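Local coordinates for protein phosphoglycerol transferase GacH (Streptococcus pyogenes MGAS5005, PDB 6DGM) that probably transfers sn-glycerol-1-phosphate onto the streptococcal rhamnose polysaccharide, this chain being the metal-binding, sulfatase-family domain of a longer membrane protein, at residues A[191-196]-A[254-259]; A[15-20]-A[358-363]; A[34-39]-A[316-321]; A[92-97]-A[114-119]. All blocks are in the same frame, centred on the assembly; numbering follows the deposited sequence.

Interaction 1. Residues A[191-196]-A[254-259]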
loop_
_atom_site.group_PDB
_atom_site.type_symbol
_atom_site.label_atom_id
_atom_site.label_comp_id
_atom_site.label_asym_id
_atom_site.label_seq_id
_atom_site.Cartn_x
_atom_site.Cartn_y
_atom_site.Cartn_z
ATOM N N SER A 191 -8.432 -8.541 -17.362
ATOM C CA SER A 191 -9.573 -9.338 -17.781
ATOM C C SER A 191 -10.787 -9.168 -16.871
ATOM O O SER A 191 -11.901 -9.531 -17.268
ATOM C CB SER A 191 -9.182 -10.815 -17.841
ATOM O OG SER A 191 -9.004 -11.330 -16.537
ATOM N N LEU A 192 -10.601 -8.651 -15.660
ATOM C CA LEU A 192 -11.711 -8.468 -14.737
ATOM C C LEU A 192 -12.222 -7.036 -14.697
ATOM O O LEU A 192 -13.301 -6.795 -14.134
ATOM C CB LEU A 192 -11.293 -8.884 -13.330
ATOM C CG LEU A 192 -10.992 -10.368 -13.133
ATOM C CD1 LEU A 192 -10.393 -10.619 -11.740
ATOM C CD2 LEU A 192 -12.236 -11.178 -13.327
ATOM N N ILE A 193 -11.489 -6.084 -15.281
ATOM C CA ILE A 193 -11.954 -4.698 -15.289
ATOM C C ILE A 193 -13.212 -4.596 -16.131
ATOM O O ILE A 193 -13.258 -5.042 -17.288
ATOM C CB ILE A 193 -10.859 -3.738 -15.775
ATOM C CG1 ILE A 193 -9.753 -3.658 -14.717
ATOM C CG2 ILE A 193 -11.449 -2.338 -16.025
ATOM C CD1 ILE A 193 -8.514 -2.909 -15.159
ATOM N N ASN A 194 -14.240 -3.986 -15.551
ATOM C CA ASN A 194 -15.556 -3.849 -16.164
ATOM C C ASN A 194 -15.836 -2.359 -16.188
ATOM O O ASN A 194 -16.158 -1.775 -15.132
ATOM C CB ASN A 194 -16.611 -4.582 -15.347
ATOM C CG ASN A 194 -18.010 -4.454 -15.947
ATOM O OD1 ASN A 194 -18.242 -3.657 -16.860
ATOM N ND2 ASN A 194 -18.946 -5.234 -15.431
ATOM N N PRO A 195 -15.705 -1.703 -17.343
ATOM C CA PRO A 195 -15.907 -0.248 -17.410
ATOM C C PRO A 195 -17.292 0.223 -17.008
ATOM O O PRO A 195 -17.475 1.429 -16.797
ATOM C CB PRO A 195 -15.625 0.096 -18.885
ATOM C CG PRO A 195 -14.958 -1.101 -19.475
ATOM C CD PRO A 195 -15.345 -2.292 -18.654
ATOM N N SER A 196 -18.283 -0.672 -16.937
ATOM C CA SER A 196 -19.630 -0.307 -16.517
ATOM C C SER A 196 -19.779 -0.261 -15.003
ATOM O O SER A 196 -20.871 0.064 -14.512
ATOM C CB SER A 196 -20.632 -1.318 -17.059
ATOM O OG SER A 196 -20.635 -1.291 -18.472
ATOM N N GLU A 254 -0.232 1.159 -19.882
ATOM C CA GLU A 254 -0.626 1.499 -21.248
ATOM C C GLU A 254 -1.994 0.913 -21.577
ATOM O O GLU A 254 -2.834 1.585 -22.170
ATOM C CB GLU A 254 0.448 1.012 -22.230
ATOM C CG GLU A 254 1.727 1.833 -22.200
ATOM C CD GLU A 254 2.859 1.219 -23.015
ATOM O OE1 GLU A 254 2.718 0.064 -23.475
ATOM O OE2 GLU A 254 3.897 1.894 -23.189
ATOM N N LYS A 255 -2.256 -0.326 -21.151
ATOM C CA LYS A 255 -3.575 -0.913 -21.388
ATOM C C LYS A 255 -4.654 -0.185 -20.599
ATOM O O LYS A 255 -5.772 0.005 -21.093
ATOM C CB LYS A 255 -3.562 -2.395 -21.011
ATOM C CG LYS A 255 -2.752 -3.267 -21.983
ATOM C CD LYS A 255 -3.463 -3.409 -23.301
ATOM C CE LYS A 255 -2.708 -4.343 -24.227
ATOM N NZ LYS A 255 -2.419 -5.650 -23.567
ATOM N N LEU A 256 -4.348 0.230 -19.371
ATOM C CA LEU A 256 -5.347 0.963 -18.598
ATOM C C LEU A 256 -5.732 2.269 -19.277
ATOM O O LEU A 256 -6.880 2.708 -19.155
ATOM C CB LEU A 256 -4.844 1.255 -17.190
ATOM C CG LEU A 256 -4.592 0.011 -16.313
ATOM C CD1 LEU A 256 -4.009 0.425 -14.993
ATOM C CD2 LEU A 256 -5.863 -0.799 -16.096
ATOM N N THR A 257 -4.799 2.915 -19.984
ATOM C CA THR A 257 -5.138 4.185 -20.624
ATOM C C THR A 257 -6.188 4.019 -21.720
ATOM O O THR A 257 -6.838 4.997 -22.100
ATOM C CB THR A 257 -3.927 4.896 -21.244
ATOM O OG1 THR A 257 -3.426 4.150 -22.362
ATOM C CG2 THR A 257 -2.834 5.095 -20.238
ATOM N N GLN A 258 -6.351 2.802 -22.235
ATOM C CA GLN A 258 -7.292 2.529 -23.309
ATOM C C GLN A 258 -8.657 2.081 -22.809
ATOM O O GLN A 258 -9.534 1.804 -23.631
ATOM C CB GLN A 258 -6.725 1.454 -24.245
ATOM C CG GLN A 258 -5.368 1.796 -24.843
ATOM C CD GLN A 258 -5.375 3.097 -25.610
ATOM O OE1 GLN A 258 -6.240 3.331 -26.464
ATOM N NE2 GLN A 258 -4.416 3.963 -25.306
ATOM N N ILE A 259 -8.872 2.035 -21.493
ATOM C CA ILE A 259 -10.161 1.658 -20.925
ATOM C C ILE A 259 -10.952 2.917 -20.605
ATOM O O ILE A 259 -10.447 3.826 -19.934
ATOM C CB ILE A 259 -9.974 0.798 -19.662
ATOM C CG1 ILE A 259 -9.147 -0.450 -19.998
ATOM C CG2 ILE A 259 -11.338 0.454 -19.059
ATOM C CD1 ILE A 259 -8.868 -1.375 -18.798
#

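Interaction 2. Residues A[15-20]-A[358-363]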
loop_
_atom_site.group_PDB
_atom_site.type_symbol
_atom_site.label_atom_id
_atom_site.label_comp_id
_atom_site.label_asym_id
_atom_site.label_seq_id
_atom_site.Cartn_x
_atom_site.Cartn_y
_atom_site.Cartn_z
ATOM N N ALA A 15 -15.934 12.687 20.921
ATOM C CA ALA A 15 -16.895 13.658 20.400
ATOM C C ALA A 15 -16.186 14.897 19.859
ATOM O O ALA A 15 -16.547 15.414 18.793
ATOM C CB ALA A 15 -17.916 14.027 21.483
ATOM N N SER A 16 -15.170 15.392 20.578
ATOM C CA SER A 16 -14.452 16.579 20.122
ATOM C C SER A 16 -13.743 16.313 18.802
ATOM O O SER A 16 -13.730 17.169 17.904
ATOM C CB SER A 16 -13.427 17.022 21.170
ATOM O OG SER A 16 -14.070 17.320 22.392
ATOM N N ILE A 17 -13.137 15.131 18.672
ATOM C CA ILE A 17 -12.442 14.771 17.441
ATOM C C ILE A 17 -13.434 14.665 16.300
ATOM O O ILE A 17 -13.192 15.172 15.197
ATOM C CB ILE A 17 -11.665 13.455 17.631
ATOM C CG1 ILE A 17 -10.568 13.631 18.674
ATOM C CG2 ILE A 17 -11.080 12.968 16.309
ATOM C CD1 ILE A 17 -10.021 12.306 19.192
ATOM N N ALA A 18 -14.574 14.022 16.549
ATOM C CA ALA A 18 -15.562 13.846 15.493
ATOM C C ALA A 18 -16.085 15.191 15.000
ATOM O O ALA A 18 -16.243 15.392 13.791
ATOM C CB ALA A 18 -16.714 12.979 15.996
ATOM N N GLN A 19 -16.362 16.127 15.915
ATOM C CA GLN A 19 -16.864 17.432 15.488
ATOM C C GLN A 19 -15.781 18.207 14.745
ATOM O O GLN A 19 -16.054 18.863 13.736
ATOM C CB GLN A 19 -17.402 18.226 16.685
ATOM C CG GLN A 19 -18.194 19.459 16.262
ATOM C CD GLN A 19 -19.049 20.038 17.373
ATOM O OE1 GLN A 19 -19.087 19.514 18.488
ATOM N NE2 GLN A 19 -19.744 21.128 17.072
ATOM N N LYS A 20 -14.539 18.121 15.217
ATOM C CA LYS A 20 -13.433 18.822 14.568
ATOM C C LYS A 20 -13.247 18.364 13.123
ATOM O O LYS A 20 -13.096 19.186 12.211
ATOM C CB LYS A 20 -12.150 18.577 15.366
ATOM C CG LYS A 20 -10.922 19.239 14.787
ATOM C CD LYS A 20 -9.698 18.960 15.638
ATOM C CE LYS A 20 -8.453 19.556 15.012
ATOM N NZ LYS A 20 -7.254 19.323 15.863
ATOM N N LEU A 358 -5.477 10.890 15.986
ATOM C CA LEU A 358 -5.470 9.593 15.315
ATOM C C LEU A 358 -5.469 8.437 16.303
ATOM O O LEU A 358 -6.212 7.466 16.120
ATOM C CB LEU A 358 -4.274 9.513 14.368
ATOM C CG LEU A 358 -4.119 8.181 13.646
ATOM C CD1 LEU A 358 -5.323 7.891 12.776
ATOM C CD2 LEU A 358 -2.840 8.159 12.808
ATOM N N LYS A 359 -4.640 8.514 17.354
ATOM C CA LYS A 359 -4.543 7.400 18.294
ATOM C C LYS A 359 -5.874 7.147 18.995
ATOM O O LYS A 359 -6.252 5.996 19.232
ATOM C CB LYS A 359 -3.440 7.664 19.317
ATOM C CG LYS A 359 -2.026 7.572 18.757
ATOM C CD LYS A 359 -0.974 8.093 19.717
ATOM C CE LYS A 359 0.405 7.991 19.087
ATOM N NZ LYS A 359 1.470 8.582 19.926
ATOM N N ASN A 360 -6.603 8.209 19.335
ATOM C CA ASN A 360 -7.904 8.020 19.967
ATOM C C ASN A 360 -8.876 7.311 19.031
ATOM O O ASN A 360 -9.606 6.403 19.455
ATOM C CB ASN A 360 -8.459 9.349 20.471
ATOM C CG ASN A 360 -7.955 9.692 21.859
ATOM O OD1 ASN A 360 -8.306 9.027 22.832
ATOM N ND2 ASN A 360 -7.101 10.706 21.958
ATOM N N ILE A 361 -8.890 7.692 17.748
ATOM C CA ILE A 361 -9.743 7.016 16.769
ATOM C C ILE A 361 -9.310 5.565 16.600
ATOM O O ILE A 361 -10.131 4.636 16.578
ATOM C CB ILE A 361 -9.699 7.770 15.426
ATOM C CG1 ILE A 361 -10.285 9.181 15.576
ATOM C CG2 ILE A 361 -10.410 6.959 14.319
ATOM C CD1 ILE A 361 -11.747 9.231 16.024
ATOM N N GLN A 362 -8.003 5.362 16.451
ATOM C CA GLN A 362 -7.438 4.037 16.212
ATOM C C GLN A 362 -7.705 3.109 17.381
ATOM O O GLN A 362 -8.037 1.929 17.187
ATOM C CB GLN A 362 -5.938 4.230 15.994
ATOM C CG GLN A 362 -5.141 2.983 15.646
ATOM C CD GLN A 362 -3.777 3.326 15.074
ATOM O OE1 GLN A 362 -3.430 4.500 14.908
ATOM N NE2 GLN A 362 -2.980 2.298 14.793
ATOM N N TYR A 363 -7.568 3.617 18.603
ATOM C CA TYR A 363 -7.917 2.819 19.768
ATOM C C TYR A 363 -9.410 2.530 19.786
ATOM O O TYR A 363 -9.828 1.381 19.993
ATOM C CB TYR A 363 -7.472 3.553 21.036
ATOM C CG TYR A 363 -7.673 2.763 22.298
ATOM C CD1 TYR A 363 -6.744 1.821 22.705
ATOM C CD2 TYR A 363 -8.803 2.951 23.086
ATOM C CE1 TYR A 363 -6.927 1.097 23.855
ATOM C CE2 TYR A 363 -8.994 2.226 24.229
ATOM C CZ TYR A 363 -8.065 1.308 24.612
ATOM O OH TYR A 363 -8.277 0.591 25.764
#

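Interaction 3. Residues A[34-39]-A[316-321]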
loop_
_atom_site.group_PDB
_atom_site.type_symbol
_atom_site.label_atom_id
_atom_site.label_comp_id
_atom_site.label_asym_id
_atom_site.label_seq_id
_atom_site.Cartn_x
_atom_site.Cartn_y
_atom_site.Cartn_z
ATOM N N ASN A 34 -14.593 15.584 -7.141
ATOM C CA ASN A 34 -14.903 14.231 -7.583
ATOM C C ASN A 34 -15.386 13.365 -6.426
ATOM O O ASN A 34 -15.276 13.728 -5.251
ATOM C CB ASN A 34 -13.676 13.600 -8.251
ATOM C CG ASN A 34 -13.246 14.354 -9.498
ATOM O OD1 ASN A 34 -14.075 14.926 -10.197
ATOM N ND2 ASN A 34 -11.946 14.363 -9.773
ATOM N N ASN A 35 -15.936 12.208 -6.794
ATOM C CA ASN A 35 -16.414 11.201 -5.858
ATOM C C ASN A 35 -15.551 9.958 -5.994
ATOM O O ASN A 35 -15.345 9.461 -7.105
ATOM C CB ASN A 35 -17.846 10.793 -6.192
ATOM C CG ASN A 35 -18.786 11.967 -6.241
ATOM O OD1 ASN A 35 -18.833 12.776 -5.321
ATOM N ND2 ASN A 35 -19.539 12.075 -7.334
ATOM N N ILE A 36 -15.074 9.435 -4.862
ATOM C CA ILE A 36 -14.193 8.269 -4.896
ATOM C C ILE A 36 -14.886 7.087 -5.569
ATOM O O ILE A 36 -14.262 6.339 -6.331
ATOM C CB ILE A 36 -13.716 7.940 -3.475
ATOM C CG1 ILE A 36 -12.555 6.943 -3.514
ATOM C CG2 ILE A 36 -14.864 7.402 -2.645
ATOM C CD1 ILE A 36 -11.338 7.485 -4.236
ATOM N N ALA A 37 -16.194 6.935 -5.340
ATOM C CA ALA A 37 -16.960 5.828 -5.897
ATOM C C ALA A 37 -17.165 5.935 -7.404
ATOM O O ALA A 37 -17.702 4.996 -8.001
ATOM C CB ALA A 37 -18.322 5.739 -5.204
ATOM N N ASP A 38 -16.752 7.037 -8.029
ATOM C CA ASP A 38 -16.747 7.153 -9.483
ATOM C C ASP A 38 -15.442 6.666 -10.104
ATOM O O ASP A 38 -15.320 6.648 -11.328
ATOM C CB ASP A 38 -16.968 8.606 -9.918
ATOM C CG ASP A 38 -18.346 9.121 -9.594
ATOM O OD1 ASP A 38 -19.301 8.318 -9.492
ATOM O OD2 ASP A 38 -18.471 10.351 -9.472
ATOM N N GLN A 39 -14.464 6.297 -9.291
ATOM C CA GLN A 39 -13.167 5.849 -9.758
ATOM C C GLN A 39 -13.047 4.354 -9.490
ATOM O O GLN A 39 -13.404 3.876 -8.405
ATOM C CB GLN A 39 -12.018 6.499 -8.962
ATOM C CG GLN A 39 -12.307 7.832 -8.327
ATOM C CD GLN A 39 -12.214 8.971 -9.307
ATOM O OE1 GLN A 39 -11.386 8.956 -10.218
ATOM N NE2 GLN A 39 -13.066 9.974 -9.126
ATOM N N ALA A 316 -5.512 8.511 1.978
ATOM C CA ALA A 316 -5.620 9.965 1.969
ATOM C C ALA A 316 -4.948 10.550 0.735
ATOM O O ALA A 316 -5.459 11.496 0.117
ATOM C CB ALA A 316 -5.017 10.550 3.237
ATOM N N ALA A 317 -3.797 9.996 0.358
ATOM C CA ALA A 317 -3.116 10.493 -0.828
ATOM C C ALA A 317 -3.909 10.196 -2.088
ATOM O O ALA A 317 -3.875 10.982 -3.041
ATOM C CB ALA A 317 -1.718 9.904 -0.918
ATOM N N LEU A 318 -4.631 9.074 -2.102
ATOM C CA LEU A 318 -5.465 8.724 -3.248
ATOM C C LEU A 318 -6.621 9.702 -3.394
ATOM O O LEU A 318 -6.941 10.146 -4.506
ATOM C CB LEU A 318 -5.986 7.292 -3.081
ATOM C CG LEU A 318 -7.144 6.860 -3.984
ATOM C CD1 LEU A 318 -6.606 6.607 -5.385
ATOM C CD2 LEU A 318 -7.859 5.642 -3.450
ATOM N N PHE A 319 -7.286 10.021 -2.285
ATOM C CA PHE A 319 -8.349 11.019 -2.345
ATOM C C PHE A 319 -7.817 12.350 -2.860
ATOM O O PHE A 319 -8.467 13.014 -3.677
ATOM C CB PHE A 319 -8.979 11.213 -0.967
ATOM C CG PHE A 319 -10.057 10.208 -0.627
ATOM C CD1 PHE A 319 -9.736 8.927 -0.214
ATOM C CD2 PHE A 319 -11.394 10.560 -0.700
ATOM C CE1 PHE A 319 -10.738 8.015 0.112
ATOM C CE2 PHE A 319 -12.388 9.658 -0.392
ATOM C CZ PHE A 319 -12.071 8.385 0.012
ATOM N N GLU A 320 -6.640 12.768 -2.385
ATOM C CA GLU A 320 -6.088 14.038 -2.844
ATOM C C GLU A 320 -5.745 13.978 -4.329
ATOM O O GLU A 320 -6.049 14.908 -5.090
ATOM C CB GLU A 320 -4.851 14.401 -2.030
ATOM C CG GLU A 320 -4.297 15.762 -2.382
ATOM C CD GLU A 320 -2.936 16.005 -1.791
ATOM O OE1 GLU A 320 -2.092 15.069 -1.805
ATOM O OE2 GLU A 320 -2.712 17.128 -1.312
ATOM N N HIS A 321 -5.091 12.895 -4.757
ATOM C CA HIS A 321 -4.655 12.794 -6.147
ATOM C C HIS A 321 -5.844 12.830 -7.097
ATOM O O HIS A 321 -5.791 13.482 -8.145
ATOM C CB HIS A 321 -3.825 11.515 -6.360
ATOM C CG HIS A 321 -3.321 11.365 -7.755
ATOM N ND1 HIS A 321 -2.221 12.052 -8.220
ATOM C CD2 HIS A 321 -3.792 10.650 -8.802
ATOM C CE1 HIS A 321 -2.034 11.764 -9.498
ATOM N NE2 HIS A 321 -2.970 10.910 -9.873
#

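Interaction 4. Residues A[92-97]-A[114-119]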
loop_
_atom_site.group_PDB
_atom_site.type_symbol
_atom_site.label_atom_id
_atom_site.label_comp_id
_atom_site.label_asym_id
_atom_site.label_seq_id
_atom_site.Cartn_x
_atom_site.Cartn_y
_atom_site.Cartn_z
ATOM N N MET A 92 1.887 -4.198 5.782
ATOM C CA MET A 92 1.743 -3.032 4.910
ATOM C C MET A 92 0.376 -3.043 4.239
ATOM O O MET A 92 -0.303 -2.008 4.151
ATOM C CB MET A 92 2.876 -2.995 3.887
ATOM C CG MET A 92 4.083 -2.147 4.340
ATOM S SD MET A 92 4.817 -2.596 5.918
ATOM C CE MET A 92 5.612 -4.145 5.498
ATOM N N GLU A 93 -0.067 -4.222 3.813
ATOM C CA GLU A 93 -1.369 -4.376 3.181
ATOM C C GLU A 93 -2.492 -3.871 4.081
ATOM O O GLU A 93 -3.336 -3.072 3.650
ATOM C CB GLU A 93 -1.551 -5.859 2.878
ATOM C CG GLU A 93 -2.733 -6.225 1.991
ATOM C CD GLU A 93 -2.885 -7.730 1.936
ATOM O OE1 GLU A 93 -1.846 -8.419 2.002
ATOM O OE2 GLU A 93 -4.032 -8.225 1.882
ATOM N N PHE A 94 -2.517 -4.322 5.338
ATOM C CA PHE A 94 -3.517 -3.868 6.302
ATOM C C PHE A 94 -3.534 -2.348 6.407
ATOM O O PHE A 94 -4.599 -1.719 6.451
ATOM C CB PHE A 94 -3.192 -4.470 7.680
ATOM C CG PHE A 94 -4.014 -3.914 8.818
ATOM C CD1 PHE A 94 -3.647 -2.729 9.458
ATOM C CD2 PHE A 94 -5.129 -4.590 9.278
ATOM C CE1 PHE A 94 -4.385 -2.218 10.531
ATOM C CE2 PHE A 94 -5.875 -4.093 10.361
ATOM C CZ PHE A 94 -5.515 -2.896 10.972
ATOM N N GLN A 95 -2.356 -1.742 6.460
ATOM C CA GLN A 95 -2.270 -0.295 6.617
ATOM C C GLN A 95 -2.805 0.431 5.387
ATOM O O GLN A 95 -3.466 1.479 5.514
ATOM C CB GLN A 95 -0.823 0.096 6.902
ATOM C CG GLN A 95 -0.322 -0.403 8.245
ATOM C CD GLN A 95 1.100 -0.064 8.469
ATOM O OE1 GLN A 95 1.412 1.029 8.924
ATOM N NE2 GLN A 95 1.998 -0.985 8.124
ATOM N N THR A 96 -2.567 -0.109 4.185
ATOM C CA THR A 96 -3.144 0.556 3.014
ATOM C C THR A 96 -4.668 0.535 3.071
ATOM O O THR A 96 -5.330 1.522 2.716
ATOM C CB THR A 96 -2.659 -0.064 1.696
ATOM O OG1 THR A 96 -3.264 -1.350 1.475
ATOM C CG2 THR A 96 -1.141 -0.174 1.656
ATOM N N LEU A 97 -5.249 -0.571 3.506
ATOM C CA LEU A 97 -6.698 -0.690 3.450
ATOM C C LEU A 97 -7.384 0.116 4.547
ATOM O O LEU A 97 -8.391 0.786 4.277
ATOM C CB LEU A 97 -7.108 -2.149 3.562
ATOM C CG LEU A 97 -6.688 -3.078 2.423
ATOM C CD1 LEU A 97 -7.134 -4.477 2.750
ATOM C CD2 LEU A 97 -7.268 -2.611 1.088
ATOM N N SER A 114 -3.839 -11.047 11.931
ATOM C CA SER A 114 -4.120 -12.093 12.903
ATOM C C SER A 114 -4.453 -11.557 14.282
ATOM O O SER A 114 -5.258 -12.165 14.988
ATOM C CB SER A 114 -2.908 -13.015 13.062
ATOM O OG SER A 114 -2.617 -13.699 11.857
ATOM N N GLU A 115 -3.853 -10.431 14.683
ATOM C CA GLU A 115 -3.939 -9.955 16.055
ATOM C C GLU A 115 -4.804 -8.718 16.247
ATOM O O GLU A 115 -5.211 -8.445 17.383
ATOM C CB GLU A 115 -2.542 -9.616 16.578
ATOM C CG GLU A 115 -1.616 -10.816 16.581
ATOM C CD GLU A 115 -0.204 -10.470 16.955
ATOM O OE1 GLU A 115 -0.003 -9.824 18.004
ATOM O OE2 GLU A 115 0.726 -10.855 16.207
ATOM N N VAL A 116 -5.025 -7.932 15.200
ATOM C CA VAL A 116 -5.791 -6.692 15.313
ATOM C C VAL A 116 -7.076 -6.756 14.479
ATOM O O VAL A 116 -8.167 -6.499 15.002
ATOM C CB VAL A 116 -4.947 -5.459 14.942
ATOM C CG1 VAL A 116 -5.832 -4.187 14.899
ATOM C CG2 VAL A 116 -3.822 -5.258 15.927
ATOM N N PHE A 117 -6.954 -7.122 13.207
ATOM C CA PHE A 117 -8.157 -7.175 12.370
ATOM C C PHE A 117 -9.292 -7.956 13.023
ATOM O O PHE A 117 -10.424 -7.452 13.040
ATOM C CB PHE A 117 -7.861 -7.708 10.962
ATOM C CG PHE A 117 -9.068 -7.670 10.057
ATOM C CD1 PHE A 117 -9.969 -8.717 10.042
ATOM C CD2 PHE A 117 -9.307 -6.564 9.269
ATOM C CE1 PHE A 117 -11.091 -8.671 9.234
ATOM C CE2 PHE A 117 -10.441 -6.508 8.452
ATOM C CZ PHE A 117 -11.325 -7.565 8.447
ATOM N N PRO A 118 -9.076 -9.159 13.562
ATOM C CA PRO A 118 -10.218 -9.931 14.097
ATOM C C PRO A 118 -10.890 -9.274 15.274
ATOM O O PRO A 118 -12.033 -9.618 15.601
ATOM C CB PRO A 118 -9.601 -11.279 14.492
ATOM C CG PRO A 118 -8.306 -11.352 13.694
ATOM C CD PRO A 118 -7.821 -9.943 13.560
ATOM N N LYS A 119 -10.217 -8.343 15.932
ATOM C CA LYS A 119 -10.816 -7.672 17.078
ATOM C C LYS A 119 -11.592 -6.424 16.704
ATOM O O LYS A 119 -12.268 -5.857 17.573
ATOM C CB LYS A 119 -9.729 -7.344 18.097
ATOM C CG LYS A 119 -9.149 -8.604 18.738
ATOM C CD LYS A 119 -8.032 -8.312 19.710
ATOM C CE LYS A 119 -7.406 -9.619 20.199
ATOM N NZ LYS A 119 -8.437 -10.638 20.568
#

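Interaction 1. Residues A[191-196]-A[254-259]
L256 and I259 meet I193 and P195 through carbon atoms alone, where helix 229-257 runs out and the chain turns toward the next strand. L256, in the last turn of the helix, leaves its backbone across the line to 191-196, yet its tip comes nearer: CD2 lies 3.5 Å from I193 CD1, and the two side chains cross at about a right angle. T257 and Q258 bond within the helix end instead. T257 OG1 donates to E254 O at 2.6 Å, a bond that suits a hydroxyl short enough to fold back on its own helix, and Q258 NE2 donates in turn to T257 OG1. I259 then leaves the helix with an extended backbone and meets both I193 and P195. With CG1 beside the backbone N (chi1 -57°), CD1 of I259 is directed to I193 CG2 at 3.9 Å and its CG2 to P195 CG at 4.0 Å. A beta-branched residue thus serves two partners, and P195 offers it a rigid apolar ring. Just before that ring, N194 OD1 accepts from S196 N at 3.0 Å, an Asx turn. Around this seam L256 also touches L190 of helix 182-192, I263 and V265 of strand 263-269 and W296 of strand 290-297, so the contact brings together two helix-to-strand connections of the alpha/beta fold, the ones leading into strands 200-204 and 263-269.

Interaction 2. Residues A[15-20]-A[358-363]
I17 of helix 11-29 packs against N360 and I361 of helix 349-365, joining a helix near the start of the chain to one near its end. The apolar part is carried by two isoleucines. Branch methyl CG2 of I17 lies 3.8 Å from CD1 of I361 and also rests against CG1 of that residue, the two side chains sliding past each other in opposite directions. The other branch of I17 is stretched out (chi2 164°) and sets its CD1 3.6 Å from CB of N360, approaching that side chain at about a right angle. What I17 touches is thus the aliphatic root of the asparagine. In I361 the terminal methyl is folded round instead (chi2 -61°), which places CD1 beside its partner; the same residue also touches Y329 and L332 of helix 328-339, as suits a bulky hydrocarbon lodged between helices.

Polar interactions lie at the margins. ND2 of N360 donates to N356 O, one turn back in its own helix, and to N8 OD1, so this N-H group is used within its helix and toward the N-terminal segment. K20 NZ and D357 OD2 form only a long, weak ion pair. No hydrogen bond joins the two segments, so the attraction between them is hydrophobic and non-directional: the fit depends on the shape of the isoleucines, and asparagine contributes to it through its apolar CB, while its ND2 is bonded away from I17.

Interaction 3. Residues A[34-39]-A[316-321]
I36 sits against F319, and its side chain can be followed outward across the aromatic ring to L318. CB already touches the ring, 3.8 Å from F319 CE2. From there the branches part. CG2 takes the crowded position between backbone N and carbonyl carbon and lies 4.0 Å from F319 CZ. CG1, anti to the backbone N (chi1 -167°), passes over the ring face: it stands 4.2 Å from the centroid of F319, 26° off the ring normal, a CH-pi contact in which an aliphatic chain lies on the flat surface of a phenylalanine. Because of this torsion the longer branch continues beyond the ring, and CD1 ends 4.0 Å from L318 CD2, crossing the leucine at about a right angle.

I36 opens the 3-10 turn 36-38 that leads into strand 40-46, a parallel strand inside the large mixed sheet of this sulfatase-type fold of the alkaline phosphatase clan. Helix 314-321 lies alongside, its L318 touching V41 and Y43 of that strand, its F319 stacked with Y330. Shortly after the helix comes D323, a ligand of the bound calcium ion, and N34 ND2 reaches back to T322 O.

The turn itself is braced by polar side chains. N35 ND2 donates to D38 OD2 at 2.9 Å, meeting it from above the carboxylate plane. N35 O accepts from D38 N and from Q39 NE2, which arrive on opposite faces of its plane, the latter at 3.1 Å.

Interaction 4. Residues A[92-97]-A[114-119]
F94 reaches from helix 89-98 to V116 and F117. The helix belongs to the alkaline phosphatase-type core and carries at its first residue T89, a ligand of the manganese ion, consistent with the metal-site threonine of lipoteichoic acid synthases. E93, the second residue of 92-97, bonds outside the contact: its OE1 forms a salt bridge with R148, a residue of the sn-glycerol-1-phosphate pocket, and its OE2 is hydrogen-bonded to the hydroxyls of Y113 and Y152. This probably helps to set the arginine in place. F94 is the residue of this helix that makes the contact. With CG anti to the backbone N (chi1 171°), the ring projects from the helix, and its far end does the touching: CZ lies 4.1 Å from V116 CG1, the two side chains at about a right angle. CE2 lies 4.2 Å from F117 CB, which stands at the edge of the F94 ring, near its plane. CE2 in turn lies at the edge of the F117 ring, so no faces are stacked. A long aromatic side chain suits a backbone separation of 8.3 Å between the CA atoms of F94 and F117. Beyond it Q95 turns to D83 and F102. T96 bends its hydroxyl back to the helix, OG1 donating to E93 O at 2.8 Å, tilted 15° from the carbonyl plane. L97 packs on Y113, Y152 and F200, and its backbone N donates to the same E93 O at 3.2 Å.

All four contacts meet through carbon, without a hydrogen bond across any of them, and differ in burial and in the groups used. Interactions 2, 3 and 4 are buried; interaction 1 is only partly so, with an exposed proline at one end. Aliphatic carbons, including a proline ring and an asparagine CB, suffice in interactions 1 and 2, whereas 3 lays an aliphatic chain on a ring face and 4 brings a ring end against a valine methyl and, edge-on, a second phenylalanine. Interactions 3 and 4 lie nearer the centre of the chain, toward the calcium and manganese sites respectively; 1 and 2 lie farther out. Interaction 2 closes the longest loop, enclosing the other three. Helix 328-339 borders both 2 and 3, touching I361 in one and stacking Y330 on F319 in the other.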